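Local coordinates for KLLA0C04147p (Kluyveromyces lactis, PDB 5H2D), which binds ergosterol in the pocket of its OSBP-related domain and probably transfers sterols between membranes, at residues 336-340 and 354-360. Numbering follows the deposited sequence.
Sequences TLNAP and RLRPDQR
Arg360 reaches from helix 357-363 to the backbone of Asn338, making a buried polar contact between that helix and the turn after helix 332-337 in the sterol-binding OSBP-related domain. The evidence is an end-on fork: Arg360 NH2 donates to Asn338 O at 2.9 Å (N-H...O 159°) and NH1, more bent, at 3.2 Å, with the oxygen in the guanidinium plane. Bends at chi2 and chi3 fold the arginine chain back to this carbonyl. NH2 also donates to Arg354 O, on a lone pair, so one nitrogen ties both segments together; NH1 forms a salt bridge with Glu363 OE1. Pro340 CG sits 3.8 Å above the guanidinium centre; on the opposite face the Asn338 amide lies nearly parallel, turned 14°. A leucine in place of Arg360 would probably leave Asn338 O and Arg354 O without these donors and Glu363 OE1 without this mate. Asn338 OD1 accepts from Gln74, which also holds Gln359 NE2. Arg354 CD lies 3.1 Å from Ala339 O, at the guanidinium edge, with Leu337 O over one face; Arg354 NH1 salt-bridges Asp352 OD2. One water joins Arg354 NH2 to Thr336 O; another accepts from Asn338 ND2 and donates to Arg356 O at 3.1 Å.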
ATOM      1  N   THR A 336       5.135  -0.389 -12.910  1.00 11.70           N
ATOM      2  CA  THR A 336       4.479  -1.621 -13.352  1.00 11.68           C
ATOM      3  C   THR A 336       2.968  -1.620 -13.125  1.00 10.90           C
ATOM      4  O   THR A 336       2.266  -2.443 -13.726  1.00 11.33           O
ATOM      5  CB  THR A 336       5.058  -2.865 -12.655  1.00 11.58           C
ATOM      6  OG1 THR A 336       4.619  -2.925 -11.285  1.00 11.95           O
ATOM      7  CG2 THR A 336       6.582  -2.896 -12.736  1.00 12.36           C
ATOM      8  N   LEU A 337       2.445  -0.722 -12.286  1.00  9.58           N
ATOM      9  CA  LEU A 337       1.113  -0.932 -11.734  1.00 10.66           C
ATOM     10  C   LEU A 337       0.009  -0.540 -12.707  1.00  9.57           C
ATOM     11  O   LEU A 337      -0.971  -1.278 -12.866  1.00 12.05           O
ATOM     12  CB  LEU A 337       0.959  -0.140 -10.434  1.00 10.04           C
ATOM     13  CG  LEU A 337       1.834  -0.638  -9.285  1.00 11.58           C
ATOM     14  CD1 LEU A 337       1.744   0.303  -8.084  1.00 12.34           C
ATOM     15  CD2 LEU A 337       1.461  -2.049  -8.877  1.00 12.69           C
ATOM     16  N   ASN A 338       0.121   0.634 -13.328  1.00 11.03           N
ATOM     17  CA  ASN A 338      -0.908   1.110 -14.246  1.00 11.07           C
ATOM     18  C   ASN A 338      -0.638   0.708 -15.690  1.00 12.47           C
ATOM     19  O   ASN A 338      -1.091   1.399 -16.612  1.00 10.91           O
ATOM     20  CB  ASN A 338      -1.060   2.628 -14.147  1.00 11.31           C
ATOM     21  CG  ASN A 338      -2.430   3.094 -14.608  1.00  9.54           C
ATOM     22  OD1 ASN A 338      -3.432   2.461 -14.302  1.00  9.43           O
ATOM     23  ND2 ASN A 338      -2.474   4.187 -15.380  1.00 12.17           N
ATOM     24  N   ALA A 339       0.070  -0.392 -15.910  1.00 12.62           N
ATOM     25  CA  ALA A 339       0.435  -0.808 -17.266  1.00 13.10           C
ATOM     26  C   ALA A 339      -0.743  -1.482 -17.955  1.00 13.13           C
ATOM     27  O   ALA A 339      -1.260  -2.477 -17.438  1.00 13.14           O
ATOM     28  CB  ALA A 339       1.615  -1.768 -17.219  1.00 13.62           C
ATOM     29  N   PRO A 340      -1.185  -0.993 -19.125  1.00 13.68           N
ATOM     30  CA  PRO A 340      -2.273  -1.653 -19.876  1.00 13.49           C
ATOM     31  C   PRO A 340      -1.727  -2.814 -20.699  1.00 17.13           C
ATOM     32  O   PRO A 340      -1.711  -2.794 -21.940  1.00 17.17           O
ATOM     33  CB  PRO A 340      -2.811  -0.511 -20.741  1.00 15.45           C
ATOM     34  CG  PRO A 340      -1.585   0.292 -21.053  1.00 16.75           C
ATOM     35  CD  PRO A 340      -0.725   0.239 -19.791  1.00 12.93           C
ATOM     36  N   ARG A 354      -6.537   0.472 -14.711  1.00 10.73           N
ATOM     37  CA  ARG A 354      -5.809   0.580 -15.979  1.00 11.04           C
ATOM     38  C   ARG A 354      -6.691   1.136 -17.091  1.00 10.88           C
ATOM     39  O   ARG A 354      -6.179   1.727 -18.049  1.00 12.52           O
ATOM     40  CB  ARG A 354      -5.253  -0.778 -16.394  1.00 10.86           C
ATOM     41  CG  ARG A 354      -4.144  -1.271 -15.499  1.00  9.62           C
ATOM     42  CD  ARG A 354      -3.859  -2.715 -15.831  1.00 10.60           C
ATOM     43  NE  ARG A 354      -2.907  -3.333 -14.919  1.00 10.97           N
ATOM     44  CZ  ARG A 354      -3.257  -3.942 -13.798  1.00  8.85           C
ATOM     45  NH1 ARG A 354      -4.532  -3.985 -13.444  1.00 10.53           N
ATOM     46  NH2 ARG A 354      -2.341  -4.522 -13.040  1.00  9.40           N
ATOM     47  N   LEU A 355      -8.003   0.967 -16.980  1.00 11.16           N
ATOM     48  CA  LEU A 355      -8.931   1.449 -17.996  1.00 11.76           C
ATOM     49  C   LEU A 355      -9.445   2.845 -17.709  1.00 11.50           C
ATOM     50  O   LEU A 355     -10.245   3.369 -18.498  1.00 11.84           O
ATOM     51  CB  LEU A 355     -10.123   0.494 -18.118  1.00 11.91           C
ATOM     52  CG  LEU A 355      -9.725  -0.950 -18.384  1.00 13.08           C
ATOM     53  CD1 LEU A 355     -10.931  -1.880 -18.399  1.00 14.73           C
ATOM     54  CD2 LEU A 355      -8.948  -1.041 -19.693  1.00 16.60           C
ATOM     55  N   ARG A 356      -9.025   3.451 -16.604  1.00  9.55           N
ATOM     56  CA  ARG A 356      -9.537   4.766 -16.237  1.00 11.30           C
ATOM     57  C   ARG A 356      -8.989   5.834 -17.181  1.00 13.89           C
ATOM     58  O   ARG A 356      -7.769   6.015 -17.253  1.00 11.68           O
ATOM     59  CB  ARG A 356      -9.198   5.081 -14.781  1.00 10.16           C
ATOM     60  CG  ARG A 356      -9.873   6.343 -14.360  1.00 12.43           C
ATOM     61  CD  ARG A 356      -9.663   6.712 -12.909  1.00 11.65           C
ATOM     62  NE  ARG A 356     -10.184   8.059 -12.745  1.00 11.22           N
ATOM     63  CZ  ARG A 356     -10.541   8.611 -11.592  1.00 12.01           C
ATOM     64  NH1 ARG A 356     -10.462   7.925 -10.456  1.00 11.74           N
ATOM     65  NH2 ARG A 356     -10.993   9.860 -11.592  1.00 12.25           N
ATOM     66  N   PRO A 357      -9.843   6.555 -17.922  1.00 11.21           N
ATOM     67  CA  PRO A 357      -9.358   7.332 -19.072  1.00 10.88           C
ATOM     68  C   PRO A 357      -8.709   8.660 -18.728  1.00 11.19           C
ATOM     69  O   PRO A 357      -7.816   9.101 -19.467  1.00 12.95           O
ATOM     70  CB  PRO A 357     -10.633   7.542 -19.909  1.00 13.54           C
ATOM     71  CG  PRO A 357     -11.754   7.456 -18.943  1.00 14.58           C
ATOM     72  CD  PRO A 357     -11.307   6.410 -17.926  1.00 10.45           C
ATOM     73  N   ASP A 358      -9.158   9.340 -17.665  1.00 11.00           N
ATOM     74  CA  ASP A 358      -8.471  10.574 -17.284  1.00 10.47           C
ATOM     75  C   ASP A 358      -7.079  10.270 -16.749  1.00 12.20           C
ATOM     76  O   ASP A 358      -6.101  10.949 -17.096  1.00 11.98           O
ATOM     77  CB  ASP A 358      -9.290  11.395 -16.271  1.00 12.41           C
ATOM     78  CG  ASP A 358      -9.821  10.585 -15.097  1.00 14.49           C
ATOM     79  OD1 ASP A 358      -9.838   9.335 -15.132  1.00 13.16           O
ATOM     80  OD2 ASP A 358     -10.272  11.241 -14.130  1.00 12.48           O
ATOM     81  N   GLN A 359      -6.968   9.238 -15.919  1.00 12.57           N
ATOM     82  CA  GLN A 359      -5.663   8.845 -15.411  1.00 11.78           C
ATOM     83  C   GLN A 359      -4.744   8.379 -16.539  1.00 11.46           C
ATOM     84  O   GLN A 359      -3.542   8.661 -16.516  1.00 11.64           O
ATOM     85  CB  GLN A 359      -5.836   7.756 -14.352  1.00 11.28           C
ATOM     86  CG  GLN A 359      -4.542   7.376 -13.680  1.00  9.59           C
ATOM     87  CD  GLN A 359      -4.755   6.370 -12.583  1.00  9.24           C
ATOM     88  OE1 GLN A 359      -5.761   6.402 -11.876  1.00 10.03           O
ATOM     89  NE2 GLN A 359      -3.802   5.460 -12.436  1.00  9.56           N
ATOM     90  N   ARG A 360      -5.283   7.656 -17.527  1.00 10.25           N
ATOM     91  CA  ARG A 360      -4.465   7.227 -18.661  1.00 10.76           C
ATOM     92  C   ARG A 360      -3.949   8.424 -19.449  1.00 10.63           C
ATOM     93  O   ARG A 360      -2.771   8.472 -19.828  1.00 12.31           O
ATOM     94  CB  ARG A 360      -5.267   6.302 -19.575  1.00 12.80           C
ATOM     95  CG  ARG A 360      -4.546   5.915 -20.878  1.00 14.42           C
ATOM     96  CD  ARG A 360      -3.322   5.031 -20.627  1.00 13.01           C
ATOM     97  NE  ARG A 360      -3.693   3.893 -19.796  1.00 12.40           N
ATOM     98  CZ  ARG A 360      -2.881   3.309 -18.922  1.00 12.20           C
ATOM     99  NH1 ARG A 360      -1.634   3.732 -18.783  1.00 12.14           N
ATOM    100  NH2 ARG A 360      -3.329   2.311 -18.176  1.00 12.12           N
TER
HETATM  101  O   HOH W   1       0.198  -4.322 -14.329  1.00 12.77           O
HETATM  102  O   HOH W   2      -5.308   4.596 -16.044  1.00 12.69           O